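Local atomic coordinates of putative branched-chain amino acid ABC transporter, periplasmic branched-chain amino acid-binding protein (Pseudomonas protegens Pf-5, PDB entry 4RU0), a protein that probably binds a branched-chain amino acid or a related small solute in the periplasm and delivers it to an ABC importer. Residues D143-P148 / L386-H391; F147-P152 / E357-L362; V153-Y158 / D390-G395; L200-E205 / A419-L424. All blocks are in the same frame, centred on the assembly; numbering follows the deposited sequence.

Overall arrangement
From the N terminus, the chain first reaches residues 143-158, which open contacts 1, 2 and 3 in turn. Contact 2 returns first, at helix 355-363. Contact 1 starts from the same stretch as contact 2 and closes later. Contact 3 starts inside the loop closed by contact 2 and ends beyond it, so the two cross; it shares its closing loop, 386-395, with contact 1. Contact 4 starts and closes last, crossing the other three, and joins helix 197-207 to the long C-terminal helix 418-435. Contacts 1 and 2 are about 8 Å apart between centres and meet at His-391. Contact 3 lies nearest the centre of the molecule, where two connections run side by side, consistent with the hinge between the lobes.

Contact 1. Residues D143-P148 / L386-H391; sequences DGTVFP and LSCRDH
Gly-144 lays its CA on the imidazole of His-391, and this CH-pi contact is the tight heart of the interface. Two loops of the periplasmic-binding-protein fold meet here, one leading to strand 150-151 and the other to strand 396-402. Gly-144 CA sits 3.4 Å from the centroid of the His-391 ring, 16° off the ring normal. Glycine, having no side chain, lets the loops come this close: Gly-144 CA is also 3.1 Å from Cys-388 O. The CE1 corner of His-391 faces two backbone oxygens. Phe-147 O lies 3.0 Å from His-391 CE1, and Pro-148 O approaches near the ring plane. Phe-151 stacks on the face turned away from Gly-144. His-391 ND1 bonds to Asn-150 O and NE2 to Glu-363 OE2, so both nitrogens are engaged and the ring's rotation is fixed. With two oxygen acceptors, the imidazole may well carry a positive charge. Replacing His-391 with an alanine would probably leave Asn-150 O and Glu-363 without this partner and open a gap between Gly-144 and Phe-151. The other end is looser. Arg-389 is exposed, its CB directed away from the 143-148 loop, and Thr-145 is partly exposed. Asp-143 shapes that loop with an Asx turn, Asp-143 OD1 accepting from Thr-145 N at 3.1 Å. Cys-388, disulfide-bonded to Cys-443, ties the C-terminal tail to this side. Cys-388 SG, anti to the backbone N (chi1 162°), is 4.0 Å from Thr-145 CG2.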
loop_
_atom_site.group_PDB
_atom_site.type_symbol
_atom_site.label_atom_id
_atom_site.label_comp_id
_atom_site.label_asym_id
_atom_site.label_seq_id
_atom_site.Cartn_x
_atom_site.Cartn_y
_atom_site.Cartn_z
ATOM N N ASP A 143 7.047 8.420 11.591
ATOM C CA ASP A 143 7.184 9.317 12.734
ATOM C C ASP A 143 6.424 10.614 12.474
ATOM O O ASP A 143 6.966 11.563 11.906
ATOM C CB ASP A 143 8.663 9.608 13.015
ATOM C CG ASP A 143 8.892 10.312 14.352
ATOM O OD1 ASP A 143 7.927 10.845 14.945
ATOM O OD2 ASP A 143 10.056 10.337 14.815
ATOM N N GLY A 144 5.170 10.659 12.905
ATOM C CA GLY A 144 4.343 11.830 12.689
ATOM C C GLY A 144 4.736 13.053 13.496
ATOM O O GLY A 144 4.124 14.109 13.343
ATOM N N THR A 145 5.746 12.932 14.355
ATOM C CA THR A 145 6.234 14.105 15.079
ATOM C C THR A 145 7.070 14.958 14.138
ATOM O O THR A 145 7.256 16.153 14.369
ATOM C CB THR A 145 7.078 13.741 16.323
ATOM O OG1 THR A 145 8.303 13.112 15.918
ATOM C CG2 THR A 145 6.301 12.828 17.255
ATOM N N VAL A 146 7.574 14.334 13.078
ATOM C CA VAL A 146 8.370 15.041 12.079
ATOM C C VAL A 146 7.540 15.246 10.814
ATOM O O VAL A 146 7.740 16.208 10.074
ATOM C CB VAL A 146 9.673 14.281 11.768
ATOM C CG1 VAL A 146 10.429 14.918 10.610
ATOM C CG2 VAL A 146 10.553 14.237 13.011
ATOM N N PHE A 147 6.575 14.355 10.595
ATOM C CA PHE A 147 5.705 14.428 9.421
ATOM C C PHE A 147 4.224 14.522 9.784
ATOM O O PHE A 147 3.476 13.571 9.576
ATOM C CB PHE A 147 5.939 13.217 8.522
ATOM C CG PHE A 147 7.278 13.217 7.855
ATOM C CD1 PHE A 147 8.382 12.679 8.492
ATOM C CD2 PHE A 147 7.435 13.757 6.587
ATOM C CE1 PHE A 147 9.615 12.680 7.876
ATOM C CE2 PHE A 147 8.663 13.759 5.968
ATOM C CZ PHE A 147 9.756 13.220 6.611
ATOM N N PRO A 148 3.794 15.686 10.295
ATOM C CA PRO A 148 2.425 15.887 10.780
ATOM C C PRO A 148 1.349 15.535 9.755
ATOM O O PRO A 148 0.322 14.976 10.134
ATOM C CB PRO A 148 2.380 17.389 11.098
ATOM C CG PRO A 148 3.791 17.797 11.250
ATOM C CD PRO A 148 4.580 16.931 10.336
ATOM N N LEU A 386 -3.341 3.873 14.779
ATOM C CA LEU A 386 -2.391 4.953 14.547
ATOM C C LEU A 386 -2.243 5.848 15.764
ATOM O O LEU A 386 -3.042 5.793 16.699
ATOM C CB LEU A 386 -2.809 5.799 13.346
ATOM C CG LEU A 386 -2.481 5.285 11.944
ATOM C CD1 LEU A 386 -3.386 4.118 11.555
ATOM C CD2 LEU A 386 -2.589 6.426 10.937
ATOM N N SER A 387 -1.202 6.668 15.739
ATOM C CA SER A 387 -0.963 7.662 16.769
ATOM C C SER A 387 -0.149 8.785 16.150
ATOM O O SER A 387 0.266 8.686 14.993
ATOM C CB SER A 387 -0.226 7.060 17.966
ATOM O OG SER A 387 1.144 6.834 17.662
ATOM N N CYS A 388 0.078 9.848 16.913
ATOM C CA CYS A 388 0.939 10.932 16.462
ATOM C C CYS A 388 2.352 10.404 16.211
ATOM O O CYS A 388 3.060 10.873 15.326
ATOM C CB CYS A 388 0.965 12.061 17.489
ATOM S SG CYS A 388 2.354 13.207 17.300
ATOM N N ARG A 389 2.736 9.405 16.993
ATOM C CA ARG A 389 4.053 8.795 16.910
ATOM C C ARG A 389 4.137 7.775 15.766
ATOM O O ARG A 389 5.227 7.442 15.295
ATOM C CB ARG A 389 4.383 8.123 18.246
ATOM C CG ARG A 389 5.844 7.829 18.488
ATOM C CD ARG A 389 5.994 6.882 19.670
ATOM N NE ARG A 389 5.413 5.574 19.378
ATOM C CZ ARG A 389 6.121 4.509 19.019
ATOM N NH1 ARG A 389 5.515 3.356 18.762
ATOM N NH2 ARG A 389 7.441 4.599 18.921
ATOM N N ASP A 390 2.981 7.288 15.318
ATOM C CA ASP A 390 2.935 6.193 14.349
ATOM C C ASP A 390 1.898 6.405 13.252
ATOM O O ASP A 390 0.725 6.083 13.420
ATOM C CB ASP A 390 2.655 4.870 15.068
ATOM C CG ASP A 390 2.485 3.703 14.109
ATOM O OD1 ASP A 390 3.054 3.747 12.996
ATOM O OD2 ASP A 390 1.779 2.736 14.467
ATOM N N HIS A 391 2.348 6.914 12.113
ATOM C CA HIS A 391 1.458 7.173 10.988
ATOM C C HIS A 391 1.310 5.960 10.062
ATOM O O HIS A 391 0.702 6.053 8.994
ATOM C CB HIS A 391 1.957 8.387 10.200
ATOM C CG HIS A 391 1.633 9.700 10.850
ATOM N ND1 HIS A 391 1.813 10.907 10.211
ATOM C CD2 HIS A 391 1.136 9.989 12.074
ATOM C CE1 HIS A 391 1.437 11.890 11.018
ATOM N NE2 HIS A 391 1.025 11.353 12.157
#

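Contact 2. Residues F147-P152 / E357-L362; sequences FPYNFP and EGRWGL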
loop_
_atom_site.group_PDB
_atom_site.type_symbol
_atom_site.label_atom_id
_atom_site.label_comp_id
_atom_site.label_asym_id
_atom_site.label_seq_id
_atom_site.Cartn_x
_atom_site.Cartn_y
_atom_site.Cartn_z
ATOM N N PHE A 147 6.575 14.355 10.595
ATOM C CA PHE A 147 5.705 14.428 9.421
ATOM C C PHE A 147 4.224 14.522 9.784
ATOM O O PHE A 147 3.476 13.571 9.576
ATOM C CB PHE A 147 5.939 13.217 8.522
ATOM C CG PHE A 147 7.278 13.217 7.855
ATOM C CD1 PHE A 147 8.382 12.679 8.492
ATOM C CD2 PHE A 147 7.435 13.757 6.587
ATOM C CE1 PHE A 147 9.615 12.680 7.876
ATOM C CE2 PHE A 147 8.663 13.759 5.968
ATOM C CZ PHE A 147 9.756 13.220 6.611
ATOM N N PRO A 148 3.794 15.686 10.295
ATOM C CA PRO A 148 2.425 15.887 10.780
ATOM C C PRO A 148 1.349 15.535 9.755
ATOM O O PRO A 148 0.322 14.976 10.134
ATOM C CB PRO A 148 2.380 17.389 11.098
ATOM C CG PRO A 148 3.791 17.797 11.250
ATOM C CD PRO A 148 4.580 16.931 10.336
ATOM N N TYR A 149 1.580 15.847 8.483
ATOM C CA TYR A 149 0.549 15.667 7.465
ATOM C C TYR A 149 0.929 14.680 6.357
ATOM O O TYR A 149 0.402 14.739 5.249
ATOM C CB TYR A 149 0.182 17.030 6.872
ATOM C CG TYR A 149 -0.542 17.887 7.882
ATOM C CD1 TYR A 149 0.155 18.761 8.709
ATOM C CD2 TYR A 149 -1.918 17.782 8.047
ATOM C CE1 TYR A 149 -0.504 19.524 9.653
ATOM C CE2 TYR A 149 -2.584 18.543 8.988
ATOM C CZ TYR A 149 -1.876 19.409 9.788
ATOM O OH TYR A 149 -2.538 20.167 10.724
ATOM N N ASN A 150 1.831 13.759 6.673
ATOM C CA ASN A 150 2.208 12.698 5.746
ATOM C C ASN A 150 1.964 11.325 6.379
ATOM O O ASN A 150 2.520 11.020 7.435
ATOM C CB ASN A 150 3.673 12.849 5.331
ATOM C CG ASN A 150 4.004 12.089 4.063
ATOM O OD1 ASN A 150 3.587 10.944 3.879
ATOM N ND2 ASN A 150 4.757 12.728 3.174
ATOM N N PHE A 151 1.135 10.504 5.736
ATOM C CA PHE A 151 0.721 9.222 6.307
ATOM C C PHE A 151 0.976 8.021 5.388
ATOM O O PHE A 151 0.133 7.686 4.552
ATOM C CB PHE A 151 -0.772 9.259 6.667
ATOM C CG PHE A 151 -1.110 10.182 7.808
ATOM C CD1 PHE A 151 -1.302 9.680 9.088
ATOM C CD2 PHE A 151 -1.248 11.548 7.599
ATOM C CE1 PHE A 151 -1.623 10.524 10.142
ATOM C CE2 PHE A 151 -1.565 12.397 8.650
ATOM C CZ PHE A 151 -1.755 11.885 9.921
ATOM N N PRO A 152 2.091 7.337 5.566
ATOM C CA PRO A 152 2.333 6.118 4.800
ATOM C C PRO A 152 1.628 4.945 5.478
ATOM O O PRO A 152 2.229 4.138 6.146
ATOM C CB PRO A 152 3.834 5.965 4.896
ATOM C CG PRO A 152 4.155 6.499 6.219
ATOM C CD PRO A 152 3.176 7.589 6.516
ATOM N N GLU A 357 -8.515 18.550 10.984
ATOM C CA GLU A 357 -9.357 17.631 11.732
ATOM C C GLU A 357 -9.223 16.231 11.150
ATOM O O GLU A 357 -9.285 15.238 11.873
ATOM C CB GLU A 357 -10.815 18.099 11.708
ATOM C CG GLU A 357 -11.049 19.396 12.483
ATOM C CD GLU A 357 -12.290 20.148 12.027
ATOM O OE1 GLU A 357 -12.993 19.647 11.123
ATOM O OE2 GLU A 357 -12.557 21.248 12.567
ATOM N N GLY A 358 -9.028 16.164 9.837
ATOM C CA GLY A 358 -8.803 14.903 9.160
ATOM C C GLY A 358 -7.522 14.263 9.655
ATOM O O GLY A 358 -7.421 13.042 9.773
ATOM N N ARG A 359 -6.541 15.107 9.953
ATOM C CA ARG A 359 -5.270 14.653 10.498
ATOM C C ARG A 359 -5.484 14.064 11.890
ATOM O O ARG A 359 -4.860 13.067 12.257
ATOM C CB ARG A 359 -4.269 15.811 10.544
ATOM C CG ARG A 359 -2.816 15.398 10.643
ATOM C CD ARG A 359 -2.373 15.159 12.076
ATOM N NE ARG A 359 -2.713 16.277 12.946
ATOM C CZ ARG A 359 -1.955 17.355 13.108
ATOM N NH1 ARG A 359 -0.806 17.464 12.452
ATOM N NH2 ARG A 359 -2.345 18.323 13.927
ATOM N N TRP A 360 -6.374 14.687 12.658
ATOM C CA TRP A 360 -6.697 14.210 13.999
ATOM C C TRP A 360 -7.367 12.843 13.936
ATOM O O TRP A 360 -7.105 11.974 14.765
ATOM C CB TRP A 360 -7.606 15.204 14.734
ATOM C CG TRP A 360 -7.800 14.857 16.184
ATOM C CD1 TRP A 360 -7.088 15.340 17.242
ATOM C CD2 TRP A 360 -8.749 13.929 16.728
ATOM N NE1 TRP A 360 -7.541 14.780 18.413
ATOM C CE2 TRP A 360 -8.561 13.911 18.125
ATOM C CE3 TRP A 360 -9.746 13.117 16.172
ATOM C CZ2 TRP A 360 -9.326 13.110 18.974
ATOM C CZ3 TRP A 360 -10.505 12.320 17.017
ATOM C CH2 TRP A 360 -10.291 12.326 18.403
ATOM N N GLY A 361 -8.236 12.667 12.946
ATOM C CA GLY A 361 -8.942 11.413 12.761
ATOM C C GLY A 361 -7.977 10.291 12.435
ATOM O O GLY A 361 -8.020 9.223 13.051
ATOM N N LEU A 362 -7.100 10.542 11.467
ATOM C CA LEU A 362 -6.070 9.583 11.088
ATOM C C LEU A 362 -5.242 9.148 12.287
ATOM O O LEU A 362 -5.027 7.957 12.490
ATOM C CB LEU A 362 -5.160 10.172 10.012
ATOM C CG LEU A 362 -5.739 10.194 8.599
ATOM C CD1 LEU A 362 -4.978 11.168 7.736
ATOM C CD2 LEU A 362 -5.696 8.800 7.996
#
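Arg-359 spreads its guanidinium over one face of the Tyr-149 ring, with the two planes 26° apart. The overlap is off-centre: Arg-359 CZ stands 4.5 Å from the Tyr-149 ring centroid, while Arg-359 NH1 comes within 3.5 Å of Tyr-149 CZ. This is a stacked cation-pi pair. The arginine CG is anti to the backbone N (chi1 -160°), and bends at chi2 and chi3 fold the chain back over the tyrosine. On the way, Arg-359 CG passes 3.2 Å from Pro-148 O and meets the edge of the Phe-151 ring, 3.7 Å from Phe-151 CZ. The guanidinium edge also touches the proline, with NH1 near Pro-148 CB.

Leu-362, one turn further along the helix, covers a face of Phe-151. Leu-362 CD1 lies over the middle of the Phe-151 ring, 3.7 Å from its centroid, and Leu-362 CB is 3.6 Å from Phe-151 CE1. No hydrogen bond crosses between the segments. A type I beta turn, Phe-147 to Asn-150, leads into strand 150-151, which pairs with strand 131-132. Helix 355-363 packs against the turn and strand 150-151, as helices flank strands in the alpha/beta periplasmic-binding-protein fold.

Contact 3. Residues V153-Y158 / D390-G395; sequences VMLTFY and DHEGGG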
loop_
_atom_site.group_PDB
_atom_site.type_symbol
_atom_site.label_atom_id
_atom_site.label_comp_id
_atom_site.label_asym_id
_atom_site.label_seq_id
_atom_site.Cartn_x
_atom_site.Cartn_y
_atom_site.Cartn_z
ATOM N N VAL A 153 0.321 4.902 5.306
ATOM C CA VAL A 153 -0.558 4.020 6.052
ATOM C C VAL A 153 -0.492 2.527 5.758
ATOM O O VAL A 153 -0.354 2.104 4.623
ATOM C CB VAL A 153 -2.025 4.465 5.963
ATOM C CG1 VAL A 153 -2.780 3.974 7.175
ATOM C CG2 VAL A 153 -2.117 5.967 5.906
HETATM N N MSE A 154 -0.647 1.765 6.829
HETATM C CA MSE A 154 -0.744 0.321 6.816
HETATM C C MSE A 154 0.539 -0.443 6.644
HETATM O O MSE A 154 0.833 -1.308 7.474
HETATM C CB MSE A 154 -1.702 -0.063 5.712
HETATM C CG MSE A 154 -2.656 -1.119 6.215
HETATM SE SE MSE A 154 -4.076 -1.265 4.898
HETATM C CE MSE A 154 -5.340 -0.153 5.890
ATOM N N LEU A 155 1.273 -0.205 5.575
ATOM C CA LEU A 155 2.522 -0.893 5.405
ATOM C C LEU A 155 3.607 -0.048 4.796
ATOM O O LEU A 155 3.496 0.365 3.678
ATOM C CB LEU A 155 2.297 -2.149 4.563
ATOM C CG LEU A 155 3.428 -3.163 4.575
ATOM C CD1 LEU A 155 3.618 -3.729 5.958
ATOM C CD2 LEU A 155 3.171 -4.259 3.581
ATOM N N THR A 156 4.689 0.145 5.515
ATOM C CA THR A 156 5.884 0.716 4.934
ATOM C C THR A 156 6.813 -0.390 4.479
ATOM O O THR A 156 6.742 -1.495 4.957
ATOM C CB THR A 156 6.639 1.617 5.904
ATOM O OG1 THR A 156 7.142 0.844 6.987
ATOM C CG2 THR A 156 5.738 2.699 6.428
ATOM N N PHE A 157 7.692 -0.069 3.555
ATOM C CA PHE A 157 8.678 -1.032 3.080
ATOM C C PHE A 157 9.576 -1.554 4.201
ATOM O O PHE A 157 10.079 -2.678 4.123
ATOM C CB PHE A 157 9.519 -0.407 1.970
ATOM C CG PHE A 157 8.728 -0.063 0.742
ATOM C CD1 PHE A 157 7.881 -0.999 0.162
ATOM C CD2 PHE A 157 8.808 1.205 0.179
ATOM C CE1 PHE A 157 7.139 -0.682 -0.972
ATOM C CE2 PHE A 157 8.067 1.532 -0.951
ATOM C CZ PHE A 157 7.233 0.585 -1.528
ATOM N N TYR A 158 9.768 -0.761 5.252
ATOM C CA TYR A 158 10.536 -1.242 6.400
ATOM C C TYR A 158 9.787 -2.379 7.084
ATOM O O TYR A 158 10.356 -3.440 7.334
ATOM C CB TYR A 158 10.820 -0.117 7.399
ATOM C CG TYR A 158 12.027 0.724 7.053
ATOM C CD1 TYR A 158 12.433 0.886 5.735
ATOM C CD2 TYR A 158 12.767 1.357 8.046
ATOM C CE1 TYR A 158 13.535 1.661 5.415
ATOM C CE2 TYR A 158 13.873 2.133 7.735
ATOM C CZ TYR A 158 14.254 2.278 6.416
ATOM O OH TYR A 158 15.352 3.046 6.087
ATOM N N ASP A 390 2.981 7.288 15.318
ATOM C CA ASP A 390 2.935 6.193 14.349
ATOM C C ASP A 390 1.898 6.405 13.252
ATOM O O ASP A 390 0.725 6.083 13.420
ATOM C CB ASP A 390 2.655 4.870 15.068
ATOM C CG ASP A 390 2.485 3.703 14.109
ATOM O OD1 ASP A 390 3.054 3.747 12.996
ATOM O OD2 ASP A 390 1.779 2.736 14.467
ATOM N N HIS A 391 2.348 6.914 12.113
ATOM C CA HIS A 391 1.458 7.173 10.988
ATOM C C HIS A 391 1.310 5.960 10.062
ATOM O O HIS A 391 0.702 6.053 8.994
ATOM C CB HIS A 391 1.957 8.387 10.200
ATOM C CG HIS A 391 1.633 9.700 10.850
ATOM N ND1 HIS A 391 1.813 10.907 10.211
ATOM C CD2 HIS A 391 1.136 9.989 12.074
ATOM C CE1 HIS A 391 1.437 11.890 11.018
ATOM N NE2 HIS A 391 1.025 11.353 12.157
ATOM N N GLU A 392 1.858 4.822 10.479
ATOM C CA GLU A 392 1.690 3.582 9.730
ATOM C C GLU A 392 0.507 2.807 10.287
ATOM O O GLU A 392 -0.460 2.535 9.579
ATOM C CB GLU A 392 2.956 2.720 9.780
ATOM C CG GLU A 392 2.860 1.478 8.908
ATOM C CD GLU A 392 4.055 0.544 9.050
ATOM O OE1 GLU A 392 4.833 0.695 10.017
ATOM O OE2 GLU A 392 4.212 -0.349 8.189
ATOM N N GLY A 393 0.602 2.448 11.563
ATOM C CA GLY A 393 -0.515 1.870 12.290
ATOM C C GLY A 393 -0.904 0.446 11.942
ATOM O O GLY A 393 -1.883 -0.069 12.482
ATOM N N GLY A 394 -0.150 -0.195 11.052
ATOM C CA GLY A 394 -0.460 -1.556 10.635
ATOM C C GLY A 394 0.741 -2.483 10.652
ATOM O O GLY A 394 1.034 -3.119 11.662
ATOM N N GLY A 395 1.432 -2.567 9.520
ATOM C CA GLY A 395 2.656 -3.337 9.425
ATOM C C GLY A 395 2.484 -4.831 9.197
ATOM O O GLY A 395 3.408 -5.595 9.445
HETATM O O HOH W 1 7.041 1.738 9.408
#
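Glu-392 reaches across to Thr-156 where two connections run side by side. One leads from strand 150-151 into helix 157-172 and the other into strand 396-402. Their course is consistent with the interlobe hinge of the leucine-binding-protein fold. From CB, the Glu-392 chain runs out extended, with CG anti to the backbone N (chi1 -175°). Glu-392 CG passes 3.7 Å from Met-154 O. CD comes next to Thr-156 N and OG1. At the tip, Glu-392 OE2 accepts from Thr-156 N at 2.8 Å, from above the carboxylate plane, in a fairly straight bond (163°). OE2 is also held by Ser-159 OG. Thr-156 is the N-cap of helix 157-172, so the helix start would probably favour the charged carboxylate. An alanine in place of Glu-392 would probably leave Thr-156 N and Ser-159 OG without their acceptor and free the start of the helix to shift.

The backbones add their own links. Met-154, present as selenomethionine, donates from Met-154 N to Glu-392 O at 2.9 Å. Its O accepts from Gly-395 N, though the modelled length is doubtfully short. Leu-155 CD1 rests on Gly-395. Asp-390 OD1 braces the loop by accepting from Glu-392 N and Gly-393 N on the same face of its carboxylate. The remaining oxygen of the glutamate, Glu-392 OE1, accepts a hydrogen bond from a water that lies 2.6 Å from Thr-156 OG1.

Contact 4. Residues L200-E205 / A419-L424; sequences LKLLAE and ALLRPL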
loop_
_atom_site.group_PDB
_atom_site.type_symbol
_atom_site.label_atom_id
_atom_site.label_comp_id
_atom_site.label_asym_id
_atom_site.label_seq_id
_atom_site.Cartn_x
_atom_site.Cartn_y
_atom_site.Cartn_z
ATOM N N LEU A 200 16.695 -4.945 6.174
ATOM C CA LEU A 200 17.171 -6.303 5.907
ATOM C C LEU A 200 18.544 -6.533 6.520
ATOM O O LEU A 200 18.844 -7.632 6.978
ATOM C CB LEU A 200 17.198 -6.589 4.404
ATOM C CG LEU A 200 15.791 -6.895 3.866
ATOM C CD1 LEU A 200 15.786 -7.100 2.361
ATOM C CD2 LEU A 200 15.202 -8.103 4.575
ATOM N N LYS A 201 19.371 -5.494 6.547
ATOM C CA LYS A 201 20.686 -5.598 7.165
ATOM C C LYS A 201 20.555 -5.800 8.676
ATOM O O LYS A 201 21.249 -6.635 9.266
ATOM C CB LYS A 201 21.520 -4.355 6.866
ATOM C CG LYS A 201 22.901 -4.387 7.494
ATOM C CD LYS A 201 23.672 -3.109 7.195
ATOM C CE LYS A 201 23.138 -1.947 8.004
ATOM N NZ LYS A 201 23.898 -0.697 7.740
ATOM N N LEU A 202 19.663 -5.029 9.293
ATOM C CA LEU A 202 19.377 -5.167 10.716
ATOM C C LEU A 202 18.858 -6.569 11.057
ATOM O O LEU A 202 19.370 -7.221 11.967
ATOM C CB LEU A 202 18.365 -4.105 11.156
ATOM C CG LEU A 202 17.816 -4.195 12.586
ATOM C CD1 LEU A 202 18.951 -4.142 13.597
ATOM C CD2 LEU A 202 16.816 -3.078 12.840
ATOM N N LEU A 203 17.850 -7.028 10.318
ATOM C CA LEU A 203 17.267 -8.349 10.540
ATOM C C LEU A 203 18.286 -9.462 10.304
ATOM O O LEU A 203 18.243 -10.502 10.964
ATOM C CB LEU A 203 16.041 -8.547 9.641
ATOM C CG LEU A 203 14.885 -7.578 9.932
ATOM C CD1 LEU A 203 13.937 -7.436 8.738
ATOM C CD2 LEU A 203 14.121 -8.000 11.178
ATOM N N ALA A 204 19.214 -9.244 9.377
ATOM C CA ALA A 204 20.239 -10.246 9.103
ATOM C C ALA A 204 21.261 -10.323 10.240
ATOM O O ALA A 204 21.782 -11.395 10.541
ATOM C CB ALA A 204 20.934 -9.955 7.785
ATOM N N GLU A 205 21.548 -9.187 10.867
ATOM C CA GLU A 205 22.451 -9.167 12.014
ATOM C C GLU A 205 21.838 -9.887 13.210
ATOM O O GLU A 205 22.525 -10.603 13.932
ATOM C CB GLU A 205 22.807 -7.730 12.406
ATOM C CG GLU A 205 23.723 -7.024 11.426
ATOM C CD GLU A 205 24.182 -5.671 11.940
ATOM O OE1 GLU A 205 24.403 -4.763 11.109
ATOM O OE2 GLU A 205 24.329 -5.521 13.175
ATOM N N ALA A 419 8.691 -2.757 16.539
ATOM C CA ALA A 419 9.487 -2.289 17.670
ATOM C C ALA A 419 10.973 -2.439 17.360
ATOM O O ALA A 419 11.779 -1.556 17.666
ATOM C CB ALA A 419 9.126 -3.051 18.933
ATOM N N LEU A 420 11.325 -3.559 16.740
ATOM C CA LEU A 420 12.705 -3.838 16.381
ATOM C C LEU A 420 13.256 -2.832 15.367
ATOM O O LEU A 420 14.419 -2.435 15.442
ATOM C CB LEU A 420 12.813 -5.258 15.826
ATOM C CG LEU A 420 14.179 -5.728 15.337
ATOM C CD1 LEU A 420 15.204 -5.605 16.450
ATOM C CD2 LEU A 420 14.078 -7.163 14.848
ATOM N N LEU A 421 12.412 -2.417 14.425
ATOM C CA LEU A 421 12.824 -1.504 13.356
ATOM C C LEU A 421 12.765 -0.029 13.742
ATOM O O LEU A 421 13.369 0.813 13.075
ATOM C CB LEU A 421 11.950 -1.710 12.122
ATOM C CG LEU A 421 11.930 -3.090 11.487
ATOM C CD1 LEU A 421 10.809 -3.150 10.460
ATOM C CD2 LEU A 421 13.272 -3.388 10.845
ATOM N N ARG A 422 12.031 0.278 14.807
ATOM C CA ARG A 422 11.766 1.663 15.201
ATOM C C ARG A 422 13.012 2.564 15.333
ATOM O O ARG A 422 12.944 3.742 14.985
ATOM C CB ARG A 422 10.977 1.685 16.513
ATOM C CG ARG A 422 10.503 3.073 16.930
ATOM C CD ARG A 422 9.401 3.600 16.014
ATOM N NE ARG A 422 9.278 5.051 16.106
ATOM C CZ ARG A 422 8.234 5.758 15.682
ATOM N NH1 ARG A 422 7.185 5.155 15.132
ATOM N NH2 ARG A 422 8.236 7.081 15.818
ATOM N N PRO A 423 14.144 2.033 15.837
ATOM C CA PRO A 423 15.308 2.930 15.880
ATOM C C PRO A 423 15.766 3.426 14.505
ATOM O O PRO A 423 16.249 4.553 14.401
ATOM C CB PRO A 423 16.388 2.060 16.532
ATOM C CG PRO A 423 15.621 1.135 17.408
ATOM C CD PRO A 423 14.379 0.807 16.623
ATOM N N LEU A 424 15.617 2.604 13.472
ATOM C CA LEU A 424 15.948 3.029 12.116
ATOM C C LEU A 424 15.035 4.155 11.669
ATOM O O LEU A 424 15.467 5.112 11.025
ATOM C CB LEU A 424 15.840 1.862 11.133
ATOM C CG LEU A 424 16.884 0.764 11.289
ATOM C CD1 LEU A 424 16.711 -0.276 10.191
ATOM C CD2 LEU A 424 18.272 1.370 11.249
#
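Segments 200-205 and 419-424 are both helical, and their axes pass 10.6 Å apart with N-to-C directions at 130°, between perpendicular and antiparallel and slightly nearer the former. The nearest CA atoms are those of Leu-202 and Leu-421, 8.0 Å apart, so the space between the backbones is bridged by leucine side chains. Leu-202 does most of this. Its CG is anti to the backbone N (chi1 173°), which sends the CD2 methyl between Leu-420, Leu-421 and Leu-424. Leu-202 CD2 is 3.6 Å from Leu-420 O, 4.1 Å from Leu-421 CD2 and 3.9 Å from Leu-424 CD1. Leu-202 and Leu-424 lie alongside one another, running in opposite senses. A second touch lies beside it, where Leu-203 CD2 meets Leu-420 CD2 at 3.8 Å, methyl to methyl.

The side chains that meet are all leucines, and no hydrogen bond crosses between the segments. Helix 418-435 is kinked here: the N of Pro-423 and that of Leu-424 lack their bonds to the preceding turn. Leu-424 still points its CB toward the other helix. Helix 157-172 lies against both partners, with Val-165 next to Leu-203 and Ser-162 next to Leu-421. On another side of helix 197-207, Leu-200 packs on strand 210-216, an outermost strand of the seven-stranded sheet. The leucine cluster thus joins the long C-terminal helix to the helical layer flanking the sheet, as suits an alpha/beta lobe of a periplasmic binding protein.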